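Local coordinates for protein adenylyltransferase (Bartonella henselae str. Houston-1, PDB 5NH2), which transfers AMP from ATP onto tyrosine or threonine residues of host target proteins, a virulence-linked activity carried by its Fic (fido) domain, at residues A[100-105]-A[192-197]; A[182-187]-A[234-239]. All blocks are in the same frame, centred on the assembly; numbering follows the deposited sequence.

Overall arrangement
The two contacts share helix 183-196 of the Fic domain: interaction 2 involves its N-terminal turns and interaction 1 its C-terminal end, with centres about 17 Å apart. They meet where the Trp-101 ring atom CH2 packs against Met-187 SD, 4.1 Å away. Along the chain the segments alternate, in the order 100-105, 182-187, 192-197 and 234-239. Interaction 1 lies at the surface and brings the loop ahead of helix 109-124 to the helix. Interaction 2, partly buried, joins the helix to strand 237-239, an outer strand of the five-stranded mixed sheet. One helix thus lies between a loop near Arg-98, a residue inferred by similarity to bind ATP, and the C-terminal β-sheet.

Interaction 1: A[100-105]-A[192-197]; sequences GWKNAF and AVAENG
The side-chain amide of Asn-103 approaches the last turn of helix 183-196, with the backbone carbonyl oxygen of Ala-194 set well off one side of the amide plane, 3.3 Å from both Asn-103 OD1 and Asn-103 ND2. The carboxylate of Glu-195 comes from beyond the amide oxygen, placing Glu-195 OE2 3.6 Å from Asn-103 OD1. These two side chains cross at about a right angle, and their flat groups are turned 62° against each other, so they do not stack. Glu-195 reaches the loop because its chain turns about its CB-CG bond (chi2 66°), folding the carboxylate back toward Asn-103 and the backbone of Lys-102. The nonpolar part of the contact is small: the CE methylene of Lys-102 rests on Ala-194 CB at 3.9 Å, near the end of a chain bent at both chi2 and chi3. About one turn earlier in the same helix, Ser-190 and Val-191 also touch Lys-102. Its amino group comes close to the guanidinium of Arg-98, a residue inferred by similarity to bind ATP, consistent with the loop lying close to the nucleotide site. Despite the short polar distances, the segments share no hydrogen bond. Asn-103 OD1 meets two other acceptors, and the Asn-103 ND2 hydrogens, lying in the amide plane, point poorly at an oxygen displaced from it. The contact therefore rests on van der Waals touch, while the acceptor pairs round Asn-103 OD1 add no attraction and are probably slightly unfavourable: a small, exposed contact, 175 Å² buried, without directional bonding between the segments.

Interaction 2: A[182-187]-A[234-239]; sequences TKERMM and DRPVMV
The N-cap Thr-182 and the first turn of helix 183-196 lie against the chain as it runs into strand 237-239, with two CA pairs, Glu-184 with Asp-234 and Arg-185 with Pro-236, each 5.1 Å apart. The OG1 of Thr-182 sits between the backbone N and the carbonyl carbon (chi1 68°), where it accepts a nearly straight bond from Arg-185 N (163°) and donates to Arg-235 O at 2.8 Å. This donor is tilted 31° from the carbonyl plane. One hydroxyl thus caps the helix and ties it to the loop that leads into strand 237-239. The methyl CG2 of Thr-182 meets Val-237 CG2 at 3.7 Å, while Glu-184 lays CB and CG along the Asp-234 to Pro-236 backbone, CG lying 3.7 Å from Pro-236 CD. Arg-185 extends along the strand, and Met-238 CB lies over the centre of one guanidinium face, 3.4 Å from Arg-185 CZ. A water at the guanidinium edge donates to Val-237 O at 2.7 Å and weakly accepts from Thr-182 N. Arg-185 NH1 forms a salt bridge with Asp-208, which also accepts from Val-239 N, so the carboxylate links both elements. The arrangement is a threonine N-cap at the junction between the helical Fic domain and the β-sheet of the intracellular delivery domain, a family of the OB clan.

Interaction 1: A[100-105]-A[192-197]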
loop_
_atom_site.group_PDB
_atom_site.type_symbol
_atom_site.label_atom_id
_atom_site.label_comp_id
_atom_site.label_asym_id
_atom_site.label_seq_id
_atom_site.Cartn_x
_atom_site.Cartn_y
_atom_site.Cartn_z
ATOM N N GLY A 100 8.698 20.743 -0.016
ATOM C CA GLY A 100 9.242 20.597 1.334
ATOM C C GLY A 100 10.053 19.344 1.622
ATOM O O GLY A 100 10.685 19.273 2.685
ATOM N N TRP A 101 10.103 18.386 0.697
ATOM C CA TRP A 101 10.387 16.979 0.976
ATOM C C TRP A 101 11.876 16.637 0.866
ATOM O O TRP A 101 12.768 17.480 0.991
ATOM C CB TRP A 101 9.561 16.072 0.057
ATOM C CG TRP A 101 8.200 15.666 0.604
ATOM C CD1 TRP A 101 6.985 15.887 0.008
ATOM C CD2 TRP A 101 7.910 14.959 1.838
ATOM N NE1 TRP A 101 5.967 15.367 0.782
ATOM C CE2 TRP A 101 6.503 14.798 1.909
ATOM C CE3 TRP A 101 8.697 14.454 2.884
ATOM C CZ2 TRP A 101 5.870 14.158 2.985
ATOM C CZ3 TRP A 101 8.063 13.813 3.950
ATOM C CH2 TRP A 101 6.664 13.676 3.989
ATOM N N LYS A 102 12.137 15.352 0.664
ATOM C CA LYS A 102 13.430 14.695 0.772
ATOM C C LYS A 102 14.325 15.048 -0.410
ATOM O O LYS A 102 14.241 16.149 -0.963
ATOM C CB LYS A 102 13.243 13.170 0.858
ATOM C CG LYS A 102 12.429 12.686 2.063
ATOM C CD LYS A 102 11.044 12.202 1.659
ATOM C CE LYS A 102 11.056 10.805 1.081
ATOM N NZ LYS A 102 9.736 10.181 1.343
ATOM N N ASN A 103 15.279 14.169 -0.696
ATOM C CA ASN A 103 16.149 14.214 -1.870
ATOM C C ASN A 103 15.379 14.090 -3.187
ATOM O O ASN A 103 15.931 14.215 -4.280
ATOM C CB ASN A 103 17.196 13.112 -1.709
ATOM C CG ASN A 103 17.575 12.912 -0.252
ATOM O OD1 ASN A 103 16.734 13.087 0.631
ATOM N ND2 ASN A 103 18.843 12.575 0.011
ATOM N N ALA A 104 14.091 13.875 -3.077
ATOM C CA ALA A 104 13.162 13.826 -4.196
ATOM C C ALA A 104 13.450 12.692 -5.180
ATOM O O ALA A 104 14.132 11.709 -4.858
ATOM C CB ALA A 104 13.189 15.201 -4.837
ATOM N N PHE A 105 13.040 12.891 -6.418
ATOM C CA PHE A 105 12.706 11.832 -7.343
ATOM C C PHE A 105 13.675 11.867 -8.508
ATOM O O PHE A 105 14.293 12.894 -8.796
ATOM C CB PHE A 105 11.267 11.958 -7.900
ATOM C CG PHE A 105 10.191 11.911 -6.859
ATOM C CD1 PHE A 105 10.209 10.946 -5.846
ATOM C CD2 PHE A 105 9.129 12.833 -6.905
ATOM C CE1 PHE A 105 9.167 10.906 -4.870
ATOM C CE2 PHE A 105 8.111 12.810 -5.972
ATOM C CZ PHE A 105 8.120 11.852 -4.931
ATOM N N ALA A 192 13.256 7.486 6.648
ATOM C CA ALA A 192 14.473 6.923 7.238
ATOM C C ALA A 192 15.404 6.447 6.128
ATOM O O ALA A 192 16.596 6.766 6.143
ATOM C CB ALA A 192 14.163 5.793 8.219
ATOM N N VAL A 193 14.860 5.780 5.093
ATOM C CA VAL A 193 15.727 5.390 3.976
ATOM C C VAL A 193 16.313 6.623 3.288
ATOM O O VAL A 193 17.530 6.757 3.131
ATOM C CB VAL A 193 14.977 4.538 2.936
ATOM C CG1 VAL A 193 15.980 4.178 1.837
ATOM C CG2 VAL A 193 14.386 3.277 3.529
ATOM N N ALA A 194 15.430 7.497 2.787
ATOM C CA ALA A 194 15.832 8.512 1.824
ATOM C C ALA A 194 16.649 9.607 2.478
ATOM O O ALA A 194 17.561 10.151 1.861
ATOM C CB ALA A 194 14.607 9.128 1.138
ATOM N N GLU A 195 16.368 9.910 3.727
ATOM C CA GLU A 195 17.020 10.991 4.456
ATOM C C GLU A 195 18.207 10.497 5.290
ATOM O O GLU A 195 19.248 11.171 5.313
ATOM C CB GLU A 195 15.994 11.759 5.312
ATOM C CG GLU A 195 16.522 13.001 6.014
ATOM C CD GLU A 195 16.943 14.123 5.058
ATOM O OE1 GLU A 195 17.904 14.859 5.392
ATOM O OE2 GLU A 195 16.313 14.265 3.983
ATOM N N ASN A 196 18.033 9.449 6.110
ATOM C CA ASN A 196 19.087 9.063 7.060
ATOM C C ASN A 196 19.980 7.898 6.615
ATOM O O ASN A 196 20.852 7.469 7.403
ATOM C CB ASN A 196 18.486 8.718 8.440
ATOM C CG ASN A 196 17.331 9.639 8.837
ATOM O OD1 ASN A 196 17.427 10.851 8.685
ATOM N ND2 ASN A 196 16.222 9.046 9.352
ATOM N N GLY A 197 19.798 7.348 5.423
ATOM C CA GLY A 197 20.488 6.092 5.098
ATOM C C GLY A 197 20.235 4.913 6.039
ATOM O O GLY A 197 21.098 4.042 6.183
#

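Interaction 2: A[182-187]-A[234-239]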
loop_
_atom_site.group_PDB
_atom_site.type_symbol
_atom_site.label_atom_id
_atom_site.label_comp_id
_atom_site.label_asym_id
_atom_site.label_seq_id
_atom_site.Cartn_x
_atom_site.Cartn_y
_atom_site.Cartn_z
ATOM N N THR A 182 0.074 1.660 8.600
ATOM C CA THR A 182 -0.536 2.999 8.610
ATOM C C THR A 182 0.252 4.022 7.760
ATOM O O THR A 182 1.449 3.873 7.490
ATOM C CB THR A 182 -0.640 3.577 10.031
ATOM O OG1 THR A 182 0.681 3.847 10.544
ATOM C CG2 THR A 182 -1.429 2.676 10.992
ATOM N N LYS A 183 -0.445 5.101 7.386
ATOM C CA LYS A 183 0.154 6.159 6.592
ATOM C C LYS A 183 1.372 6.754 7.303
ATOM O O LYS A 183 2.421 7.017 6.681
ATOM C CB LYS A 183 -0.908 7.227 6.296
ATOM C CG LYS A 183 -0.430 8.344 5.285
ATOM C CD LYS A 183 -1.611 9.075 4.576
ATOM C CE LYS A 183 -1.243 10.500 4.240
ATOM N NZ LYS A 183 -0.389 10.638 3.022
ATOM N N GLU A 184 1.253 6.927 8.607
ATOM C CA GLU A 184 2.355 7.395 9.438
ATOM C C GLU A 184 3.584 6.482 9.346
ATOM O O GLU A 184 4.712 6.962 9.132
ATOM C CB GLU A 184 1.869 7.499 10.885
ATOM C CG GLU A 184 2.959 7.888 11.887
ATOM C CD GLU A 184 3.442 9.334 11.701
ATOM O OE1 GLU A 184 2.812 10.121 10.943
ATOM O OE2 GLU A 184 4.465 9.684 12.331
ATOM N N ARG A 185 3.395 5.171 9.566
ATOM C CA ARG A 185 4.542 4.255 9.609
ATOM C C ARG A 185 5.229 4.180 8.244
ATOM O O ARG A 185 6.464 4.238 8.169
ATOM C CB ARG A 185 4.109 2.858 10.082
ATOM C CG ARG A 185 5.265 1.810 10.070
ATOM C CD ARG A 185 4.821 0.379 10.442
ATOM N NE ARG A 185 5.968 -0.433 10.862
ATOM C CZ ARG A 185 5.923 -1.708 11.281
ATOM N NH1 ARG A 185 4.776 -2.396 11.333
ATOM N NH2 ARG A 185 7.053 -2.315 11.638
ATOM N N MET A 186 4.431 4.150 7.151
ATOM C CA MET A 186 4.976 4.169 5.790
ATOM C C MET A 186 5.904 5.366 5.588
ATOM O O MET A 186 7.015 5.221 5.046
ATOM C CB MET A 186 3.831 4.192 4.746
ATOM C CG MET A 186 4.290 3.923 3.270
ATOM S SD MET A 186 5.031 2.230 3.080
ATOM C CE MET A 186 6.764 2.621 2.922
ATOM N N MET A 187 5.470 6.556 6.043
ATOM C CA MET A 187 6.290 7.738 5.823
ATOM C C MET A 187 7.556 7.715 6.698
ATOM O O MET A 187 8.652 8.068 6.225
ATOM C CB MET A 187 5.470 9.017 6.059
ATOM C CG MET A 187 6.393 10.241 6.454
ATOM S SD MET A 187 5.575 11.562 7.353
ATOM C CE MET A 187 5.313 11.009 9.035
ATOM N N ASP A 234 -2.897 7.903 11.301
ATOM C CA ASP A 234 -1.928 8.929 11.672
ATOM C C ASP A 234 -0.966 8.528 12.810
ATOM O O ASP A 234 -0.163 9.361 13.230
ATOM C CB ASP A 234 -2.659 10.206 12.057
ATOM C CG ASP A 234 -3.179 10.940 10.849
ATOM O OD1 ASP A 234 -2.516 11.906 10.417
ATOM O OD2 ASP A 234 -4.233 10.544 10.316
ATOM N N ARG A 235 -1.017 7.297 13.306
ATOM C CA ARG A 235 -0.155 6.859 14.395
ATOM C C ARG A 235 0.760 5.698 13.968
ATOM O O ARG A 235 0.383 4.853 13.135
ATOM C CB ARG A 235 -0.997 6.422 15.608
ATOM C CG ARG A 235 -1.828 7.525 16.174
ATOM C CD ARG A 235 -0.928 8.428 16.943
ATOM N NE ARG A 235 -1.619 9.444 17.743
ATOM C CZ ARG A 235 -2.432 9.195 18.777
ATOM N NH1 ARG A 235 -2.722 7.938 19.157
ATOM N NH2 ARG A 235 -2.972 10.220 19.423
ATOM N N PRO A 236 1.957 5.613 14.554
ATOM C CA PRO A 236 2.765 4.400 14.402
ATOM C C PRO A 236 2.077 3.209 15.058
ATOM O O PRO A 236 1.583 3.297 16.190
ATOM C CB PRO A 236 4.091 4.761 15.098
ATOM C CG PRO A 236 3.806 5.952 15.942
ATOM C CD PRO A 236 2.619 6.659 15.368
ATOM N N VAL A 237 2.010 2.103 14.310
ATOM C CA VAL A 237 1.469 0.815 14.756
ATOM C C VAL A 237 2.460 -0.252 14.311
ATOM O O VAL A 237 2.764 -0.360 13.118
ATOM C CB VAL A 237 0.069 0.521 14.175
ATOM C CG1 VAL A 237 -0.504 -0.827 14.699
ATOM C CG2 VAL A 237 -0.881 1.678 14.518
ATOM N N MET A 238 3.029 -0.984 15.255
ATOM C CA MET A 238 4.005 -1.979 14.859
ATOM C C MET A 238 4.053 -3.065 15.910
ATOM O O MET A 238 3.547 -2.915 17.036
ATOM C CB MET A 238 5.400 -1.389 14.656
ATOM C CG MET A 238 5.866 -0.660 15.844
ATOM S SD MET A 238 7.088 0.576 15.408
ATOM C CE MET A 238 7.367 1.251 17.025
ATOM N N VAL A 239 4.658 -4.166 15.510
ATOM C CA VAL A 239 4.806 -5.303 16.385
ATOM C C VAL A 239 6.149 -5.186 17.065
ATOM O O VAL A 239 7.155 -4.877 16.413
ATOM C CB VAL A 239 4.676 -6.602 15.595
ATOM C CG1 VAL A 239 5.192 -7.805 16.411
ATOM C CG2 VAL A 239 3.201 -6.767 15.217
HETATM O O HOH W 1 1.634 -0.610 10.624
#